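Local coordinates for protein O-methyltransferase, SAM-dependent (PDB 3R3H) that probably transfers a methyl group from S-adenosylmethionine to an oxygen atom of an acceptor molecule, at residues A[13-23]-A[44-52]; A[61-70]-A[82-93]. All blocks are in the same frame, centred on the assembly; numbering follows the deposited sequence.

Contact 1 (A[13-23]-A[44-52]); sequences YKYLLDISLRE and VAPEQAQFM
Y13 and L21 meet the start of helix 46-52 across two helix segments whose axes come no closer than 11.2 Å and are inclined at 41°, so the space between them is bridged by side chains, and the backbones come nearest at L21 and E47, with CA atoms 6.3 Å apart. The pair illustrates how a few long side chains can join two helices of one fold without close helix packing. The hydroxyl OH of Y13 gives a hydrogen bond to OE1 of E47, 2.6 Å away. That oxygen lies at the edge of the tyrosine ring and in its plane, whereas the carboxylate as a whole stands nearly upright to the ring, at 81°. With CG on the far side of CB from the backbone N (chi1 180°), the ring of Y13 swings out from the helix, across its axis, to this acceptor. The aliphatic part of E47 is packed as well: its CG touches CD1 of L17 at 3.6 Å and CD2 of L16 at 3.7 Å, so two leucine methyls pack against one side of the stem of a buried acid. Further along, CD1 of L21 rests on CB of P46, 4.0 Å away, just after the helix 13-20 has ended. The extended side chain of Q50 brings its amide up to the backbone of S20 and R22. The guanidinium of R22 turns elsewhere, to the carbonyl of D200 in the second subunit. E23 pairs with Y73 and R31, and P46 packs on the same two residues, placing the contact between helices 25-32 and 73-80, with the second subunit covering Y15 and F51.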
loop_
_atom_site.group_PDB
_atom_site.type_symbol
_atom_site.label_atom_id
_atom_site.label_comp_id
_atom_site.label_asym_id
_atom_site.label_seq_id
_atom_site.Cartn_x
_atom_site.Cartn_y
_atom_site.Cartn_z
ATOM N N TYR A 13 4.699 15.777 -6.702
ATOM C CA TYR A 13 5.530 14.854 -5.946
ATOM C C TYR A 13 6.134 15.656 -4.811
ATOM O O TYR A 13 6.323 15.158 -3.702
ATOM C CB TYR A 13 6.638 14.298 -6.834
ATOM C CG TYR A 13 7.559 13.339 -6.130
ATOM C CD1 TYR A 13 7.089 12.113 -5.657
ATOM C CD2 TYR A 13 8.904 13.651 -5.941
ATOM C CE1 TYR A 13 7.940 11.213 -5.014
ATOM C CE2 TYR A 13 9.767 12.761 -5.297
ATOM C CZ TYR A 13 9.277 11.542 -4.835
ATOM O OH TYR A 13 10.108 10.657 -4.195
ATOM N N LYS A 14 6.438 16.915 -5.111
ATOM C CA LYS A 14 6.998 17.850 -4.139
ATOM C C LYS A 14 5.997 18.021 -2.989
ATOM O O LYS A 14 6.377 18.034 -1.818
ATOM C CB LYS A 14 7.232 19.211 -4.806
ATOM C CG LYS A 14 8.644 19.766 -4.697
ATOM C CD LYS A 14 9.536 19.303 -5.863
ATOM C CE LYS A 14 9.922 17.820 -5.790
ATOM N NZ LYS A 14 10.781 17.392 -6.942
ATOM N N TYR A 15 4.721 18.155 -3.354
ATOM C CA TYR A 15 3.614 18.323 -2.408
ATOM C C TYR A 15 3.435 17.054 -1.571
ATOM O O TYR A 15 3.345 17.108 -0.340
ATOM C CB TYR A 15 2.321 18.630 -3.183
ATOM C CG TYR A 15 1.114 18.958 -2.322
ATOM C CD1 TYR A 15 1.129 20.047 -1.448
ATOM C CD2 TYR A 15 -0.043 18.174 -2.372
ATOM C CE1 TYR A 15 0.025 20.349 -0.639
ATOM C CE2 TYR A 15 -1.154 18.467 -1.570
ATOM C CZ TYR A 15 -1.111 19.553 -0.704
ATOM O OH TYR A 15 -2.187 19.830 0.113
ATOM N N LEU A 16 3.384 15.917 -2.258
ATOM C CA LEU A 16 3.227 14.624 -1.613
ATOM C C LEU A 16 4.249 14.520 -0.491
ATOM O O LEU A 16 3.918 14.332 0.684
ATOM C CB LEU A 16 3.449 13.516 -2.638
ATOM C CG LEU A 16 3.321 12.052 -2.207
ATOM C CD1 LEU A 16 3.093 11.188 -3.440
ATOM C CD2 LEU A 16 4.560 11.595 -1.455
ATOM N N LEU A 17 5.507 14.665 -0.878
ATOM C CA LEU A 17 6.629 14.604 0.048
ATOM C C LEU A 17 6.446 15.553 1.244
ATOM O O LEU A 17 6.603 15.154 2.402
ATOM C CB LEU A 17 7.904 14.963 -0.714
ATOM C CG LEU A 17 8.935 13.906 -1.153
ATOM C CD1 LEU A 17 8.336 12.536 -1.389
ATOM C CD2 LEU A 17 9.603 14.441 -2.418
ATOM N N ASP A 18 6.102 16.802 0.945
ATOM C CA ASP A 18 5.909 17.840 1.951
ATOM C C ASP A 18 4.915 17.464 3.048
ATOM O O ASP A 18 5.218 17.571 4.250
ATOM C CB ASP A 18 5.430 19.121 1.283
ATOM C CG ASP A 18 5.325 20.271 2.260
ATOM O OD1 ASP A 18 4.446 21.144 2.077
ATOM O OD2 ASP A 18 6.137 20.304 3.217
ATOM N N ILE A 19 3.729 17.022 2.635
ATOM C CA ILE A 19 2.682 16.658 3.583
ATOM C C ILE A 19 2.811 15.275 4.230
ATOM O O ILE A 19 2.165 15.015 5.236
ATOM C CB ILE A 19 1.288 16.755 2.923
ATOM C CG1 ILE A 19 1.157 15.680 1.838
ATOM C CG2 ILE A 19 1.087 18.154 2.317
ATOM C CD1 ILE A 19 -0.256 15.522 1.301
ATOM N N SER A 20 3.636 14.385 3.686
ATOM C CA SER A 20 3.732 13.055 4.291
ATOM C C SER A 20 5.119 12.564 4.697
ATOM O O SER A 20 5.243 11.823 5.673
ATOM C CB SER A 20 3.087 11.999 3.377
ATOM O OG SER A 20 3.910 11.690 2.264
ATOM N N LEU A 21 6.158 12.965 3.967
ATOM C CA LEU A 21 7.504 12.508 4.303
ATOM C C LEU A 21 7.904 12.948 5.694
ATOM O O LEU A 21 8.017 14.143 5.976
ATOM C CB LEU A 21 8.539 13.038 3.308
ATOM C CG LEU A 21 9.696 12.105 2.903
ATOM C CD1 LEU A 21 10.844 12.965 2.407
ATOM C CD2 LEU A 21 10.161 11.224 4.052
ATOM N N ARG A 22 8.105 11.968 6.561
ATOM C CA ARG A 22 8.520 12.214 7.930
ATOM C C ARG A 22 9.809 11.408 8.081
ATOM O O ARG A 22 9.880 10.408 8.802
ATOM C CB ARG A 22 7.412 11.777 8.910
ATOM C CG ARG A 22 6.395 12.905 9.172
ATOM C CD ARG A 22 4.918 12.468 9.199
ATOM N NE ARG A 22 4.500 11.908 10.480
ATOM C CZ ARG A 22 3.392 12.262 11.125
ATOM N NH1 ARG A 22 2.588 13.179 10.608
ATOM N NH2 ARG A 22 3.092 11.704 12.294
ATOM N N GLU A 23 10.824 11.886 7.363
ATOM C CA GLU A 23 12.147 11.277 7.289
ATOM C C GLU A 23 13.071 11.540 8.473
ATOM O O GLU A 23 13.188 12.660 8.960
ATOM C CB GLU A 23 12.812 11.756 6.007
ATOM C CG GLU A 23 14.027 10.992 5.597
ATOM C CD GLU A 23 14.476 11.418 4.226
ATOM O OE1 GLU A 23 14.637 12.638 4.016
ATOM O OE2 GLU A 23 14.663 10.545 3.355
ATOM N N VAL A 44 15.263 2.673 -3.154
ATOM C CA VAL A 44 13.841 2.838 -2.935
ATOM C C VAL A 44 13.603 4.344 -2.707
ATOM O O VAL A 44 14.500 5.053 -2.245
ATOM C CB VAL A 44 13.375 1.937 -1.716
ATOM C CG1 VAL A 44 13.611 2.640 -0.389
ATOM C CG2 VAL A 44 11.930 1.549 -1.872
ATOM N N ALA A 45 12.421 4.838 -3.066
ATOM C CA ALA A 45 12.122 6.254 -2.900
ATOM C C ALA A 45 11.716 6.518 -1.465
ATOM O O ALA A 45 11.181 5.638 -0.787
ATOM C CB ALA A 45 11.016 6.672 -3.832
ATOM N N PRO A 46 11.963 7.749 -0.984
ATOM C CA PRO A 46 11.641 8.179 0.382
ATOM C C PRO A 46 10.302 7.698 0.923
ATOM O O PRO A 46 10.237 7.199 2.049
ATOM C CB PRO A 46 11.702 9.696 0.283
ATOM C CG PRO A 46 12.807 9.900 -0.691
ATOM C CD PRO A 46 12.536 8.867 -1.762
ATOM N N GLU A 47 9.237 7.862 0.133
ATOM C CA GLU A 47 7.891 7.460 0.556
ATOM C C GLU A 47 7.634 5.977 0.334
ATOM O O GLU A 47 6.718 5.391 0.941
ATOM C CB GLU A 47 6.826 8.291 -0.167
ATOM C CG GLU A 47 7.355 9.118 -1.309
ATOM C CD GLU A 47 7.826 8.272 -2.459
ATOM O OE1 GLU A 47 8.500 8.799 -3.366
ATOM O OE2 GLU A 47 7.511 7.073 -2.453
ATOM N N GLN A 48 8.450 5.380 -0.530
ATOM C CA GLN A 48 8.332 3.968 -0.824
ATOM C C GLN A 48 8.768 3.269 0.435
ATOM O O GLN A 48 8.173 2.273 0.855
ATOM C CB GLN A 48 9.269 3.572 -1.963
ATOM C CG GLN A 48 8.541 3.062 -3.179
ATOM C CD GLN A 48 7.584 4.111 -3.721
ATOM O OE1 GLN A 48 8.004 5.066 -4.376
ATOM N NE2 GLN A 48 6.294 3.951 -3.436
ATOM N N ALA A 49 9.818 3.818 1.037
ATOM C CA ALA A 49 10.388 3.269 2.251
ATOM C C ALA A 49 9.466 3.540 3.428
ATOM O O ALA A 49 9.309 2.697 4.312
ATOM C CB ALA A 49 11.753 3.882 2.491
ATOM N N GLN A 50 8.858 4.718 3.447
ATOM C CA GLN A 50 7.971 5.055 4.533
ATOM C C GLN A 50 6.723 4.175 4.457
ATOM O O GLN A 50 6.098 3.877 5.479
ATOM C CB GLN A 50 7.617 6.532 4.467
ATOM C CG GLN A 50 6.628 6.957 5.527
ATOM C CD GLN A 50 6.676 8.445 5.814
ATOM O OE1 GLN A 50 5.713 9.023 6.334
ATOM N NE2 GLN A 50 7.808 9.074 5.495
ATOM N N PHE A 51 6.367 3.760 3.241
ATOM C CA PHE A 51 5.216 2.893 3.047
ATOM C C PHE A 51 5.576 1.524 3.587
ATOM O O PHE A 51 4.750 0.871 4.213
ATOM C CB PHE A 51 4.855 2.782 1.562
ATOM C CG PHE A 51 3.784 1.756 1.271
ATOM C CD1 PHE A 51 4.016 0.723 0.366
ATOM C CD2 PHE A 51 2.552 1.800 1.924
ATOM C CE1 PHE A 51 3.036 -0.257 0.115
ATOM C CE2 PHE A 51 1.569 0.823 1.677
ATOM C CZ PHE A 51 1.817 -0.205 0.771
ATOM N N MET A 52 6.814 1.098 3.338
ATOM C CA MET A 52 7.305 -0.204 3.794
ATOM C C MET A 52 7.484 -0.240 5.315
ATOM O O MET A 52 7.605 -1.309 5.926
ATOM C CB MET A 52 8.632 -0.551 3.100
ATOM C CG MET A 52 8.523 -0.731 1.572
ATOM S SD MET A 52 9.987 -1.479 0.822
ATOM C CE MET A 52 11.151 -0.161 1.037
#

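Contact 2 (A[61-70]-A[82-93]); sequences AKKVLELGTF and LPDDGQVITCDI
E66 and T90 lie side by side on one face of two neighbouring strands, and the OG1 of T90 donates to OE2 of E66 over 2.7 Å, using the carboxylate lone pair that faces away from the other oxygen. E66 carries CG between its backbone N and carbonyl carbon (chi1 52°), with the rest of the chain extended toward the threonine. OE2 also sits above one face of the F70 ring, near its rim, while the carbonyl carbon of G68 lies over the centre of the opposite face. At the C-terminal end the backbone N of F70 bonds to OD2 of D92 at 3.2 Å, arriving from well above the carboxylate plane. Beneath these groups runs a parallel ladder from K63-Q87 to G68-D92; I89 N to V64 O is its straightest rung, 2.9 Å at 172°, and G68 N to C91 O is weak. Strands 63-68 and 87-92, with helix 73-80 between them, form a beta-alpha-beta crossover in the Rossmann-like sheet of class I methyltransferases. In that family the glycine-containing turn at the end of the first strand and the acid ending the second commonly serve the cofactor, and G68 and D92 are placed consistently with such roles. On the other face, CD1 of L65 meets CG2 of I89 at 3.6 Å and SG of C91 at 3.8 Å. Helix 121-132 covers this side through L128 and T124. The second oxygen of E66, OE1, is held by S74 at the start of helix 73-80, and OD2 of D92 also accepts from the backbone N of N94.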
loop_
_atom_site.group_PDB
_atom_site.type_symbol
_atom_site.label_atom_id
_atom_site.label_comp_id
_atom_site.label_asym_id
_atom_site.label_seq_id
_atom_site.Cartn_x
_atom_site.Cartn_y
_atom_site.Cartn_z
ATOM N N ALA A 61 6.086 -7.118 12.446
ATOM C CA ALA A 61 7.293 -7.855 12.133
ATOM C C ALA A 61 8.378 -7.718 13.176
ATOM O O ALA A 61 8.558 -6.658 13.771
ATOM C CB ALA A 61 7.828 -7.413 10.776
ATOM N N LYS A 62 9.090 -8.823 13.375
ATOM C CA LYS A 62 10.207 -8.908 14.303
ATOM C C LYS A 62 11.473 -9.146 13.480
ATOM O O LYS A 62 12.566 -8.736 13.865
ATOM C CB LYS A 62 9.997 -10.076 15.280
ATOM C CG LYS A 62 8.959 -9.800 16.349
ATOM C CD LYS A 62 9.475 -8.785 17.357
ATOM C CE LYS A 62 8.338 -8.222 18.193
ATOM N NZ LYS A 62 7.371 -7.434 17.366
ATOM N N LYS A 63 11.309 -9.807 12.339
ATOM C CA LYS A 63 12.429 -10.122 11.468
ATOM C C LYS A 63 12.090 -9.763 10.013
ATOM O O LYS A 63 11.060 -10.173 9.471
ATOM C CB LYS A 63 12.770 -11.610 11.607
ATOM C CG LYS A 63 14.176 -11.989 11.162
ATOM C CD LYS A 63 14.494 -13.428 11.557
ATOM C CE LYS A 63 15.901 -13.834 11.123
ATOM N NZ LYS A 63 16.289 -15.197 11.633
ATOM N N VAL A 64 12.970 -8.984 9.394
ATOM C CA VAL A 64 12.795 -8.525 8.024
ATOM C C VAL A 64 13.982 -8.883 7.142
ATOM O O VAL A 64 15.109 -8.944 7.612
ATOM C CB VAL A 64 12.584 -7.000 8.006
ATOM C CG1 VAL A 64 12.697 -6.464 6.590
ATOM C CG2 VAL A 64 11.217 -6.675 8.589
ATOM N N LEU A 65 13.721 -9.119 5.862
ATOM C CA LEU A 65 14.772 -9.471 4.917
ATOM C C LEU A 65 14.620 -8.649 3.644
ATOM O O LEU A 65 13.500 -8.411 3.185
ATOM C CB LEU A 65 14.684 -10.959 4.562
ATOM C CG LEU A 65 15.688 -11.451 3.521
ATOM C CD1 LEU A 65 17.012 -11.657 4.215
ATOM C CD2 LEU A 65 15.225 -12.750 2.880
ATOM N N GLU A 66 15.737 -8.188 3.091
ATOM C CA GLU A 66 15.699 -7.441 1.841
ATOM C C GLU A 66 16.890 -7.856 0.992
ATOM O O GLU A 66 17.880 -8.367 1.515
ATOM C CB GLU A 66 15.695 -5.931 2.081
ATOM C CG GLU A 66 16.777 -5.418 2.972
ATOM C CD GLU A 66 17.119 -3.957 2.671
ATOM O OE1 GLU A 66 16.192 -3.198 2.289
ATOM O OE2 GLU A 66 18.304 -3.569 2.822
ATOM N N LEU A 67 16.768 -7.676 -0.322
ATOM C CA LEU A 67 17.825 -8.050 -1.269
ATOM C C LEU A 67 17.940 -6.949 -2.299
ATOM O O LEU A 67 16.936 -6.309 -2.640
ATOM C CB LEU A 67 17.480 -9.318 -2.038
ATOM C CG LEU A 67 16.804 -10.553 -1.451
ATOM C CD1 LEU A 67 15.404 -10.249 -0.927
ATOM C CD2 LEU A 67 16.711 -11.571 -2.581
ATOM N N GLY A 68 19.144 -6.736 -2.818
ATOM C CA GLY A 68 19.297 -5.688 -3.807
ATOM C C GLY A 68 20.678 -5.091 -3.815
ATOM O O GLY A 68 21.610 -5.630 -3.219
ATOM N N THR A 69 20.816 -3.988 -4.535
ATOM C CA THR A 69 22.084 -3.280 -4.619
ATOM C C THR A 69 21.742 -1.997 -3.849
ATOM O O THR A 69 21.076 -1.075 -4.364
ATOM C CB THR A 69 22.486 -2.994 -6.086
ATOM O OG1 THR A 69 21.607 -2.013 -6.649
ATOM C CG2 THR A 69 22.392 -4.268 -6.913
ATOM N N PHE A 70 22.204 -1.971 -2.597
ATOM C CA PHE A 70 21.904 -0.895 -1.665
ATOM C C PHE A 70 22.955 0.112 -1.243
ATOM O O PHE A 70 24.171 -0.117 -1.335
ATOM C CB PHE A 70 21.362 -1.504 -0.383
ATOM C CG PHE A 70 20.222 -2.449 -0.584
ATOM C CD1 PHE A 70 19.035 -2.015 -1.177
ATOM C CD2 PHE A 70 20.298 -3.753 -0.096
ATOM C CE1 PHE A 70 17.937 -2.859 -1.270
ATOM C CE2 PHE A 70 19.205 -4.618 -0.179
ATOM C CZ PHE A 70 18.019 -4.167 -0.767
ATOM N N LEU A 82 11.107 -0.894 13.256
ATOM C CA LEU A 82 11.147 -2.160 13.978
ATOM C C LEU A 82 11.342 -1.955 15.474
ATOM O O LEU A 82 11.949 -0.970 15.910
ATOM C CB LEU A 82 12.290 -3.043 13.454
ATOM C CG LEU A 82 12.141 -3.907 12.200
ATOM C CD1 LEU A 82 13.426 -4.665 11.928
ATOM C CD2 LEU A 82 11.010 -4.885 12.415
ATOM N N PRO A 83 10.825 -2.892 16.284
ATOM C CA PRO A 83 10.978 -2.775 17.738
ATOM C C PRO A 83 12.403 -3.177 18.171
ATOM O O PRO A 83 13.100 -3.898 17.451
ATOM C CB PRO A 83 9.893 -3.714 18.270
ATOM C CG PRO A 83 9.819 -4.773 17.218
ATOM C CD PRO A 83 9.892 -3.984 15.935
ATOM N N ASP A 84 12.828 -2.691 19.337
ATOM C CA ASP A 84 14.158 -2.963 19.896
ATOM C C ASP A 84 14.680 -4.394 19.699
ATOM O O ASP A 84 15.855 -4.588 19.385
ATOM C CB ASP A 84 14.162 -2.643 21.398
ATOM C CG ASP A 84 13.375 -1.375 21.744
ATOM O OD1 ASP A 84 12.157 -1.312 21.420
ATOM O OD2 ASP A 84 13.971 -0.454 22.355
ATOM N N ASP A 85 13.809 -5.385 19.904
ATOM C CA ASP A 85 14.153 -6.809 19.764
ATOM C C ASP A 85 14.127 -7.318 18.317
ATOM O O ASP A 85 14.534 -8.453 18.039
ATOM C CB ASP A 85 13.212 -7.657 20.634
ATOM C CG ASP A 85 11.734 -7.447 20.292
ATOM O OD1 ASP A 85 11.318 -6.284 20.066
ATOM O OD2 ASP A 85 10.982 -8.448 20.258
ATOM N N GLY A 86 13.647 -6.467 17.409
ATOM C CA GLY A 86 13.565 -6.801 15.998
ATOM C C GLY A 86 14.902 -6.844 15.281
ATOM O O GLY A 86 15.938 -6.478 15.833
ATOM N N GLN A 87 14.880 -7.269 14.024
ATOM C CA GLN A 87 16.108 -7.405 13.253
ATOM C C GLN A 87 15.855 -7.335 11.748
ATOM O O GLN A 87 14.833 -7.818 11.264
ATOM C CB GLN A 87 16.730 -8.749 13.606
ATOM C CG GLN A 87 18.065 -9.050 12.995
ATOM C CD GLN A 87 18.394 -10.522 13.139
ATOM O OE1 GLN A 87 18.206 -11.108 14.205
ATOM N NE2 GLN A 87 18.879 -11.130 12.064
ATOM N N VAL A 88 16.787 -6.720 11.020
ATOM C CA VAL A 88 16.698 -6.617 9.568
ATOM C C VAL A 88 17.973 -7.159 8.924
ATOM O O VAL A 88 19.075 -6.777 9.282
ATOM C CB VAL A 88 16.413 -5.143 9.085
ATOM C CG1 VAL A 88 16.959 -4.146 10.064
ATOM C CG2 VAL A 88 17.013 -4.907 7.696
ATOM N N ILE A 89 17.810 -8.091 7.994
ATOM C CA ILE A 89 18.938 -8.675 7.287
ATOM C C ILE A 89 18.950 -8.106 5.870
ATOM O O ILE A 89 18.107 -8.446 5.044
ATOM C CB ILE A 89 18.814 -10.202 7.244
ATOM C CG1 ILE A 89 18.960 -10.748 8.661
ATOM C CG2 ILE A 89 19.863 -10.795 6.299
ATOM C CD1 ILE A 89 18.920 -12.242 8.741
ATOM N N THR A 90 19.888 -7.203 5.618
ATOM C CA THR A 90 20.032 -6.568 4.318
ATOM C C THR A 90 21.074 -7.367 3.532
ATOM O O THR A 90 22.151 -7.674 4.047
ATOM C CB THR A 90 20.465 -5.076 4.495
ATOM O OG1 THR A 90 20.782 -4.495 3.227
ATOM C CG2 THR A 90 21.690 -4.980 5.405
ATOM N N CYS A 91 20.741 -7.739 2.298
ATOM C CA CYS A 91 21.663 -8.525 1.477
ATOM C C CYS A 91 22.134 -7.651 0.336
ATOM O O CYS A 91 21.343 -7.346 -0.562
ATOM C CB CYS A 91 20.958 -9.771 0.914
ATOM S SG CYS A 91 20.081 -10.844 2.145
ATOM N N ASP A 92 23.401 -7.228 0.372
ATOM C CA ASP A 92 23.927 -6.378 -0.694
ATOM C C ASP A 92 24.775 -7.157 -1.701
ATOM O O ASP A 92 25.908 -7.567 -1.412
ATOM C CB ASP A 92 24.733 -5.205 -0.132
ATOM C CG ASP A 92 25.029 -4.147 -1.195
ATOM O OD1 ASP A 92 25.859 -3.238 -0.954
ATOM O OD2 ASP A 92 24.416 -4.220 -2.284
ATOM N N ILE A 93 24.193 -7.345 -2.887
ATOM C CA ILE A 93 24.798 -8.087 -3.989
ATOM C C ILE A 93 25.773 -7.217 -4.762
ATOM O O ILE A 93 26.609 -7.719 -5.516
ATOM C CB ILE A 93 23.717 -8.577 -4.951
ATOM C CG1 ILE A 93 23.111 -7.386 -5.694
ATOM C CG2 ILE A 93 22.634 -9.289 -4.160
ATOM C CD1 ILE A 93 22.158 -7.752 -6.793
#

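From the N terminus, helix 10-20 supplies the first side of contact 1, which closes when the chain returns through helix 25-32 to the start of helix 46-59. Contact 2 opens afterwards: helix 46-59 hands the chain to strand 63-68, and helix 73-80 carries it over to strand 87-92. The two loops therefore follow in series, neither nesting nor crossing. Their centres lie 20 Å apart, and their nearest atoms, about 6 Å apart, do not touch. Helix 73-80 is common ground, since it packs against residues of both contacts. Contact 1 thus ties helix 10-20 to helix 46-59, and contact 2 joins two adjacent strands of the central sheet.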